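Local coordinates for protein H127A/Y244A mutant of alginate lyase AlyC3 in complex with dimannuronate (Psychromonas sp., PDB 7C8F) that probably cleaves alginate by beta-elimination as a PL7-family alginate lyase, and binds dimannuronate in this mutant form, at residues E79-K84 and L235-A240; T96-V101 and A204-V209. All coordinates share one frame; numbering follows the deposited sequence. Where two conformers were deposited one is given.

Interaction 1 (E79-K84 and L235-A240)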
ATOM      1  N   GLU B  79     -18.131 -16.844 -11.709  1.00 14.96           N
ATOM      2  CA  GLU B  79     -18.477 -15.673 -10.924  1.00 15.40           C
ATOM      3  C   GLU B  79     -18.806 -14.487 -11.807  1.00 14.80           C
ATOM      4  O   GLU B  79     -18.169 -14.270 -12.844  1.00 16.77           O
ATOM      5  CB  GLU B  79     -17.301 -15.237 -10.030  1.00 16.67           C
ATOM      6  CG  GLU B  79     -16.945 -16.239  -8.940  1.00 19.05           C
ATOM      7  CD  GLU B  79     -15.581 -15.981  -8.337  1.00 20.38           C
ATOM      8  OE1 GLU B  79     -14.609 -15.744  -9.095  1.00 22.57           O
ATOM      9  OE2 GLU B  79     -15.489 -16.012  -7.096  1.00 28.68           O
ATOM     10  N   VAL B  80     -19.790 -13.708 -11.381  0.78 13.61           N
ATOM     11  CA  VAL B  80     -19.987 -12.362 -11.904  0.78 14.04           C
ATOM     12  C   VAL B  80     -19.041 -11.428 -11.159  0.78 13.68           C
ATOM     13  O   VAL B  80     -18.988 -11.440  -9.921  0.78 14.46           O
ATOM     14  CB  VAL B  80     -21.452 -11.931 -11.730  0.78 17.61           C
ATOM     15  CG1 VAL B  80     -21.599 -10.434 -11.862  0.78 24.58           C
ATOM     16  CG2 VAL B  80     -22.353 -12.643 -12.749  0.78 15.60           C
ATOM     17  N   ARG B  81     -18.284 -10.626 -11.908  1.00 12.99           N
ATOM     18  CA  ARG B  81     -17.261  -9.728 -11.378  1.00 12.53           C
ATOM     19  C   ARG B  81     -17.727  -8.307 -11.660  1.00 14.90           C
ATOM     20  O   ARG B  81     -17.775  -7.889 -12.823  1.00 13.83           O
ATOM     21  CB  ARG B  81     -15.898 -10.023 -12.015  1.00 12.87           C
ATOM     22  CG  ARG B  81     -14.701  -9.278 -11.410  1.00 13.41           C
ATOM     23  CD  ARG B  81     -14.490  -7.883 -12.018  1.00 14.75           C
ATOM     24  NE  ARG B  81     -13.098  -7.439 -11.852  1.00 13.90           N
ATOM     25  CZ  ARG B  81     -12.705  -6.259 -11.384  1.00 12.37           C
ATOM     26  NH1 ARG B  81     -11.397  -5.981 -11.310  1.00 13.53           N
ATOM     27  NH2 ARG B  81     -13.587  -5.324 -11.038  1.00 14.23           N
ATOM     28  N   VAL B  82     -18.124  -7.589 -10.615  1.00 12.01           N
ATOM     29  CA  VAL B  82     -18.592  -6.216 -10.772  1.00 12.73           C
ATOM     30  C   VAL B  82     -17.408  -5.337 -11.154  1.00 13.53           C
ATOM     31  O   VAL B  82     -16.348  -5.385 -10.524  1.00 13.63           O
ATOM     32  CB  VAL B  82     -19.295  -5.734  -9.490  1.00 12.87           C
ATOM     33  CG1 VAL B  82     -19.825  -4.320  -9.660  1.00 14.73           C
ATOM     34  CG2 VAL B  82     -20.440  -6.694  -9.103  1.00 14.18           C
ATOM     35  N   HIS B  83     -17.581  -4.528 -12.207  1.00 14.46           N
ATOM     36  CA  HIS B  83     -16.438  -3.864 -12.839  1.00 12.80           C
ATOM     37  C   HIS B  83     -15.784  -2.783 -11.988  1.00 13.85           C
ATOM     38  O   HIS B  83     -14.581  -2.539 -12.138  1.00 15.93           O
ATOM     39  CB  HIS B  83     -16.862  -3.277 -14.178  1.00 13.57           C
ATOM     40  CG  HIS B  83     -16.866  -4.282 -15.279  1.00 16.68           C
ATOM     41  ND1 HIS B  83     -17.890  -4.387 -16.197  1.00 18.91           N
ATOM     42  CD2 HIS B  83     -15.950  -5.219 -15.622  1.00 17.86           C
ATOM     43  CE1 HIS B  83     -17.599  -5.342 -17.065  1.00 17.49           C
ATOM     44  NE2 HIS B  83     -16.427  -5.860 -16.740  1.00 18.09           N
ATOM     45  N   LYS B  84     -16.540  -2.099 -11.136  1.00 14.60           N
ATOM     46  CA  LYS B  84     -15.970  -0.972 -10.401  1.00 14.57           C
ATOM     47  C   LYS B  84     -14.851  -1.426  -9.464  1.00 13.24           C
ATOM     48  O   LYS B  84     -15.057  -2.276  -8.593  1.00 14.41           O
ATOM     49  CB  LYS B  84     -17.075  -0.291  -9.589  1.00 15.62           C
ATOM     50  CG  LYS B  84     -16.588   0.882  -8.737  1.00 18.60           C
ATOM     51  CD  LYS B  84     -16.217   2.075  -9.602  1.00 18.31           C
ATOM     52  CE  LYS B  84     -15.680   3.220  -8.749  1.00 19.74           C
ATOM     53  NZ  LYS B  84     -15.335   4.421  -9.585  1.00 25.74           N
ATOM     54  N   LEU B 235      -7.566  -0.605  -4.218  1.00 12.61           N
ATOM     55  CA  LEU B 235      -8.840  -0.595  -4.928  1.00 12.22           C
ATOM     56  C   LEU B 235      -9.416  -2.002  -4.938  1.00 12.83           C
ATOM     57  O   LEU B 235      -8.696  -2.981  -5.163  1.00 14.77           O
ATOM     58  CB  LEU B 235      -8.632  -0.119  -6.366  1.00 14.38           C
ATOM     59  CG  LEU B 235      -8.051   1.288  -6.530  1.00 13.91           C
ATOM     60  CD1 LEU B 235      -7.978   1.663  -8.009  1.00 18.60           C
ATOM     61  CD2 LEU B 235      -8.880   2.319  -5.763  1.00 17.78           C
ATOM     62  N   SER B 236     -10.720  -2.106  -4.675  1.00 12.96           N
ATOM     63  CA  SER B 236     -11.345  -3.384  -4.377  1.00 12.22           C
ATOM     64  C   SER B 236     -12.586  -3.585  -5.242  1.00 12.75           C
ATOM     65  O   SER B 236     -13.108  -2.645  -5.857  1.00 13.37           O
ATOM     66  CB  SER B 236     -11.665  -3.467  -2.882  1.00 12.40           C
ATOM     67  OG  SER B 236     -10.455  -3.327  -2.126  1.00 13.57           O
ATOM     68  N   TYR B 237     -13.055  -4.831  -5.310  1.00 10.94           N
ATOM     69  CA  TYR B 237     -14.187  -5.128  -6.179  1.00 10.42           C
ATOM     70  C   TYR B 237     -14.940  -6.344  -5.674  1.00 12.15           C
ATOM     71  O   TYR B 237     -14.404  -7.172  -4.926  1.00 12.77           O
ATOM     72  CB  TYR B 237     -13.775  -5.331  -7.642  1.00 13.11           C
ATOM     73  CG  TYR B 237     -12.795  -6.460  -7.920  1.00 11.10           C
ATOM     74  CD1 TYR B 237     -11.417  -6.250  -7.873  1.00 12.21           C
ATOM     75  CD2 TYR B 237     -13.254  -7.721  -8.279  1.00 11.43           C
ATOM     76  CE1 TYR B 237     -10.533  -7.280  -8.169  1.00 13.64           C
ATOM     77  CE2 TYR B 237     -12.385  -8.745  -8.591  1.00 12.74           C
ATOM     78  CZ  TYR B 237     -11.021  -8.524  -8.528  1.00 14.60           C
ATOM     79  OH  TYR B 237     -10.128  -9.541  -8.821  1.00 18.41           O
ATOM     80  N   PHE B 238     -16.197  -6.446  -6.101  1.00 11.52           N
ATOM     81  CA  PHE B 238     -17.086  -7.532  -5.710  1.00 12.47           C
ATOM     82  C   PHE B 238     -17.101  -8.659  -6.738  1.00 11.58           C
ATOM     83  O   PHE B 238     -17.050  -8.421  -7.951  1.00 12.16           O
ATOM     84  CB  PHE B 238     -18.531  -7.036  -5.613  1.00 13.70           C
ATOM     85  CG  PHE B 238     -18.812  -6.138  -4.443  1.00 11.89           C
ATOM     86  CD1 PHE B 238     -18.593  -6.570  -3.133  1.00 12.51           C
ATOM     87  CD2 PHE B 238     -19.378  -4.888  -4.644  1.00 13.91           C
ATOM     88  CE1 PHE B 238     -18.896  -5.742  -2.066  1.00 15.28           C
ATOM     89  CE2 PHE B 238     -19.693  -4.069  -3.579  1.00 12.97           C
ATOM     90  CZ  PHE B 238     -19.448  -4.490  -2.285  1.00 14.06           C
ATOM     91  N   LYS B 239     -17.245  -9.891  -6.241  1.00 12.39           N
ATOM     92  CA  LYS B 239     -17.586 -11.043  -7.061  1.00 12.80           C
ATOM     93  C   LYS B 239     -18.653 -11.860  -6.356  1.00 13.68           C
ATOM     94  O   LYS B 239     -18.729 -11.885  -5.120  1.00 13.46           O
ATOM     95  CB  LYS B 239     -16.389 -11.958  -7.324  1.00 13.87           C
ATOM     96  CG  LYS B 239     -15.298 -11.269  -8.126  1.00 17.51           C
ATOM     97  CD  LYS B 239     -14.282 -12.238  -8.707  1.00 20.18           C
ATOM     98  CE  LYS B 239     -13.334 -12.753  -7.641  1.00 20.38           C
ATOM     99  NZ  LYS B 239     -12.363 -13.703  -8.267  1.00 27.75           N
ATOM    100  N   ALA B 240     -19.453 -12.559  -7.149  1.00 12.25           N
ATOM    101  CA  ALA B 240     -20.498 -13.432  -6.645  1.00 12.32           C
ATOM    102  C   ALA B 240     -20.656 -14.609  -7.591  1.00 13.50           C
ATOM    103  O   ALA B 240     -20.615 -14.433  -8.811  1.00 14.33           O
ATOM    104  CB  ALA B 240     -21.834 -12.688  -6.509  1.00 13.19           C
TER
HETATM  105  O   HOH W   1     -16.862  -4.238  -7.902  1.00 13.34           O
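With CG of Arg81 anti to the backbone N (chi1 -172°) and the chain bent at chi2, its guanidinium comes over the ring of Tyr237, whose own CG sits between backbone N and carbonyl carbon (chi1 60°). The planes lie 5° apart with centres 3.5 Å apart, a parallel cation-pi stack in which NH1 rides above the ring centre. This pairing decorates two antiparallel strands in the glycan-binding sheet of a PL7 beta-jelly roll. Arg81 NH2 donates to Val82 O at 2.8 Å, close to the guanidinium plane, and NH1 to Asn85 OD1; together these probably fix the rotation of the group over the ring. NE donates to a malonate ion, probably from the crystallisation liquor.

Further along the same face, Lys239 bends at chi3 and brings NZ to the syn side of Glu79 OE1, though out of the carboxylate plane, a 3.1 Å salt bridge; Glu79 OE1 also pairs with Arg77, a residue of the glycan pocket. The carboxylate therefore probably balances two cations beside the sugar.

Val80 and Ala240 exchange both backbone bonds, and Val82 N reaches Phe238 O at 3.0 Å. Beyond that, one water accepts from Phe238 N and donates to Val82 O and, at 2.8 Å, to Lys84 O.

Interaction 2 (T96-V101 and A204-V209)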
ATOM      1  N   THR B  96     -22.259  -1.475  -2.083  1.00 14.81           N
ATOM      2  CA  THR B  96     -23.042  -2.530  -1.453  1.00 15.48           C
ATOM      3  C   THR B  96     -23.364  -3.642  -2.439  1.00 16.28           C
ATOM      4  O   THR B  96     -23.828  -3.386  -3.551  1.00 17.55           O
ATOM      5  CB  THR B  96     -24.342  -1.996  -0.837  1.00 17.95           C
ATOM      6  OG1 THR B  96     -24.029  -1.012   0.157  1.00 22.07           O
ATOM      7  CG2 THR B  96     -25.118  -3.138  -0.178  1.00 22.17           C
ATOM      8  N   LEU B  97     -23.121  -4.875  -2.020  1.00 13.74           N
ATOM      9  CA  LEU B  97     -23.515  -6.063  -2.752  1.00 14.28           C
ATOM     10  C   LEU B  97     -24.552  -6.765  -1.888  1.00 13.70           C
ATOM     11  O   LEU B  97     -24.293  -7.059  -0.717  1.00 14.17           O
ATOM     12  CB  LEU B  97     -22.313  -6.978  -2.979  1.00 15.59           C
ATOM     13  CG  LEU B  97     -22.559  -8.165  -3.902  1.00 16.25           C
ATOM     14  CD1 LEU B  97     -22.661  -7.661  -5.361  1.00 17.06           C
ATOM     15  CD2 LEU B  97     -21.453  -9.220  -3.726  1.00 18.43           C
ATOM     16  N   SER B  98     -25.706  -7.002  -2.459  1.00 14.47           N
ATOM     17  CA  SER B  98     -26.792  -7.654  -1.762  1.00 15.41           C
ATOM     18  C   SER B  98     -27.193  -8.915  -2.461  1.00 15.20           C
ATOM     19  O   SER B  98     -27.450  -8.899  -3.614  1.00 16.93           O
ATOM     20  CB  SER B  98     -28.007  -6.740  -1.687  1.00 20.48           C
ATOM     21  OG  SER B  98     -27.717  -5.532  -1.092  1.00 25.73           O
ATOM     22  N   ALA B  99     -27.269  -9.995  -1.706  1.00 16.34           N
ATOM     23  CA  ALA B  99     -27.641 -11.254  -2.248  1.00 14.92           C
ATOM     24  C   ALA B  99     -28.547 -12.068  -1.337  1.00 17.11           C
ATOM     25  O   ALA B  99     -28.587 -11.857  -0.192  1.00 18.06           O
ATOM     26  CB  ALA B  99     -26.381 -12.053  -2.524  1.00 16.85           C
ATOM     27  N   GLU B 100     -29.271 -12.993  -1.941  1.00 16.34           N
ATOM     28  CA  GLU B 100     -30.049 -13.998  -1.223  1.00 16.41           C
ATOM     29  C   GLU B 100     -29.602 -15.291  -1.874  1.00 16.81           C
ATOM     30  O   GLU B 100     -29.752 -15.460  -3.021  1.00 20.01           O
ATOM     31  CB  GLU B 100     -31.536 -13.806  -1.285  1.00 17.80           C
ATOM     32  CG  GLU B 100     -31.983 -12.588  -0.545  1.00 20.92           C
ATOM     33  CD  GLU B 100     -33.453 -12.285  -0.687  1.00 44.07           C
ATOM     34  OE1 GLU B 100     -34.113 -13.009  -1.436  1.00 36.26           O
ATOM     35  OE2 GLU B 100     -33.887 -11.333  -0.050  1.00 30.65           O
ATOM     36  N   VAL B 101     -28.998 -16.177  -1.111  1.00 16.61           N
ATOM     37  CA  VAL B 101     -28.394 -17.367  -1.611  1.00 17.41           C
ATOM     38  C   VAL B 101     -28.735 -18.654  -0.877  1.00 17.13           C
ATOM     39  O   VAL B 101     -28.890 -18.664   0.300  1.00 17.65           O
ATOM     40  CB  VAL B 101     -26.862 -17.227  -1.433  1.00 20.09           C
ATOM     41  CG1 VAL B 101     -26.126 -18.336  -2.137  1.00 26.38           C
ATOM     42  CG2 VAL B 101     -26.376 -15.891  -1.908  1.00 22.39           C
ATOM     43  N   ALA B 204     -30.040 -14.183   3.290  1.00 16.77           N
ATOM     44  CA  ALA B 204     -29.723 -12.858   2.768  1.00 16.47           C
ATOM     45  C   ALA B 204     -28.376 -12.391   3.298  1.00 17.68           C
ATOM     46  O   ALA B 204     -28.104 -12.469   4.502  1.00 17.00           O
ATOM     47  CB  ALA B 204     -30.800 -11.852   3.175  1.00 17.48           C
ATOM     48  N   PHE B 205     -27.544 -11.870   2.400  1.00 17.21           N
ATOM     49  CA  PHE B 205     -26.272 -11.259   2.763  1.00 14.57           C
ATOM     50  C   PHE B 205     -26.202  -9.864   2.164  1.00 13.91           C
ATOM     51  O   PHE B 205     -26.453  -9.691   0.966  1.00 17.13           O
ATOM     52  CB  PHE B 205     -25.093 -12.075   2.218  1.00 17.20           C
ATOM     53  CG  PHE B 205     -25.030 -13.476   2.747  1.00 14.82           C
ATOM     54  CD1 PHE B 205     -25.721 -14.493   2.104  1.00 15.40           C
ATOM     55  CD2 PHE B 205     -24.284 -13.782   3.882  1.00 16.30           C
ATOM     56  CE1 PHE B 205     -25.685 -15.792   2.570  1.00 15.64           C
ATOM     57  CE2 PHE B 205     -24.251 -15.086   4.358  1.00 18.17           C
ATOM     58  CZ  PHE B 205     -24.952 -16.090   3.693  1.00 16.04           C
ATOM     59  N   ASP B 206     -25.847  -8.875   2.982  1.00 14.58           N
ATOM     60  CA  ASP B 206     -25.619  -7.514   2.504  1.00 15.62           C
ATOM     61  C   ASP B 206     -24.229  -7.094   2.941  1.00 15.18           C
ATOM     62  O   ASP B 206     -23.938  -7.064   4.144  1.00 17.06           O
ATOM     63  CB  ASP B 206     -26.677  -6.542   3.037  1.00 18.67           C
ATOM     64  CG  ASP B 206     -28.087  -6.945   2.651  1.00 31.77           C
ATOM     65  OD1 ASP B 206     -28.377  -6.987   1.439  1.00 27.90           O
ATOM     66  OD2 ASP B 206     -28.905  -7.210   3.557  1.00 35.70           O
ATOM     67  N   ILE B 207     -23.369  -6.800   1.970  1.00 15.01           N
ATOM     68  CA  ILE B 207     -21.978  -6.445   2.213  1.00 13.73           C
ATOM     69  C   ILE B 207     -21.795  -4.996   1.803  1.00 14.09           C
ATOM     70  O   ILE B 207     -22.005  -4.648   0.633  1.00 16.08           O
ATOM     71  CB  ILE B 207     -21.019  -7.337   1.411  1.00 13.60           C
ATOM     72  CG1 ILE B 207     -21.237  -8.816   1.737  1.00 18.11           C
ATOM     73  CG2 ILE B 207     -19.566  -6.882   1.657  1.00 14.89           C
ATOM     74  CD1 ILE B 207     -20.540  -9.753   0.780  1.00 16.35           C
ATOM     75  N   THR B 208     -21.384  -4.146   2.742  1.00 14.16           N
ATOM     76  CA  THR B 208     -21.102  -2.748   2.436  1.00 13.47           C
ATOM     77  C   THR B 208     -19.635  -2.453   2.714  1.00 12.94           C
ATOM     78  O   THR B 208     -19.143  -2.700   3.821  1.00 14.08           O
ATOM     79  CB  THR B 208     -21.982  -1.794   3.245  1.00 15.21           C
ATOM     80  OG1 THR B 208     -23.354  -2.102   2.983  1.00 20.26           O
ATOM     81  CG2 THR B 208     -21.713  -0.332   2.831  1.00 17.84           C
ATOM     82  N   VAL B 209     -18.947  -1.901   1.719  1.00 13.79           N
ATOM     83  CA  VAL B 209     -17.541  -1.544   1.826  1.00 13.07           C
ATOM     84  C   VAL B 209     -17.416  -0.047   1.587  1.00 14.02           C
ATOM     85  O   VAL B 209     -17.979   0.481   0.625  1.00 15.26           O
ATOM     86  CB  VAL B 209     -16.704  -2.325   0.796  1.00 14.71           C
ATOM     87  CG1 VAL B 209     -15.217  -2.105   1.041  1.00 16.18           C
ATOM     88  CG2 VAL B 209     -17.049  -3.816   0.837  1.00 17.21           C
TER
HETATM   89  O   HOH W   2     -29.719  -9.283   0.667  1.00 23.72           O
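Strands 96-101 and 204-209 run antiparallel, 167° between their directions and 4.6 Å apart at closest approach, with Leu97-Ile207 and Ala99-Phe205 as hydrogen-bonded pairs and Thr96-Thr208, Ser98-Asp206 and Glu100-Ala204 as non-hydrogen-bonded ones. The four backbone bonds are short and fairly straight; Ile207 N meets Leu97 O at 2.9 Å with an N-H...O angle of 174°.

The non-hydrogen-bonded pairs put their side chains on one face, where polar groups meet across the strands. Ser98 OG lies beside its own backbone N and from there donates to Asp206 OD1 at 3.0 Å, meeting the carboxylate on its anti side and 22° out of its plane. A water 2.8 Å from the same OD1 also lies 2.9 Å from Ala99 O, placing a solvent link next to the direct bond. An alanine in place of Asp206 would remove both carboxylate oxygens, and is likely to leave Ser98 OG without this acceptor and the water held less firmly. At the next non-hydrogen-bonded pair, Thr96 OG1 and Thr208 OG1 share a hydrogen bond of 3.1 Å, the two side chains crossing at a slant.

This alternation of polar and apolar faces suits a beta-sandwich, and the two strands are neighbours in the second sheet of the jelly roll. Leu97, Ala99, Phe205 and Ile207 look inward to the opposing sheet, where Leu97, Phe205 and Ile207 all touch Leu123. The Phe205 ring makes edge-to-face contacts with Phe122 and Phe158, while CG2 of Val101 packs on its CD1 at 4.3 Å. On the polar face, at the other end from the threonines, the methylene CG of Glu100 rests 4.0 Å from CB of Ala204, and Glu100 OE1 is hydrogen-bonded to Asn256 ND2.

In the fold
Interactions 1 and 2 sit one on each sheet of the sandwich, their centres about 13 Å apart. Interaction 2 is nested in chain order within the loop that interaction 1 closes, strands 77-82 and 93-103 being consecutive. Phe238 joins them: its ring projects from interaction 1 into the core, where CZ comes 3.7 Å from Leu97 N and CE1 3.9 Å from Val209 CG2. Of the two, interaction 1 lies nearer the bound dimannuronate: the side chain of Lys239 is about 5 Å from a mannuronate unit, whereas that of Leu97 is about 14 Å from one.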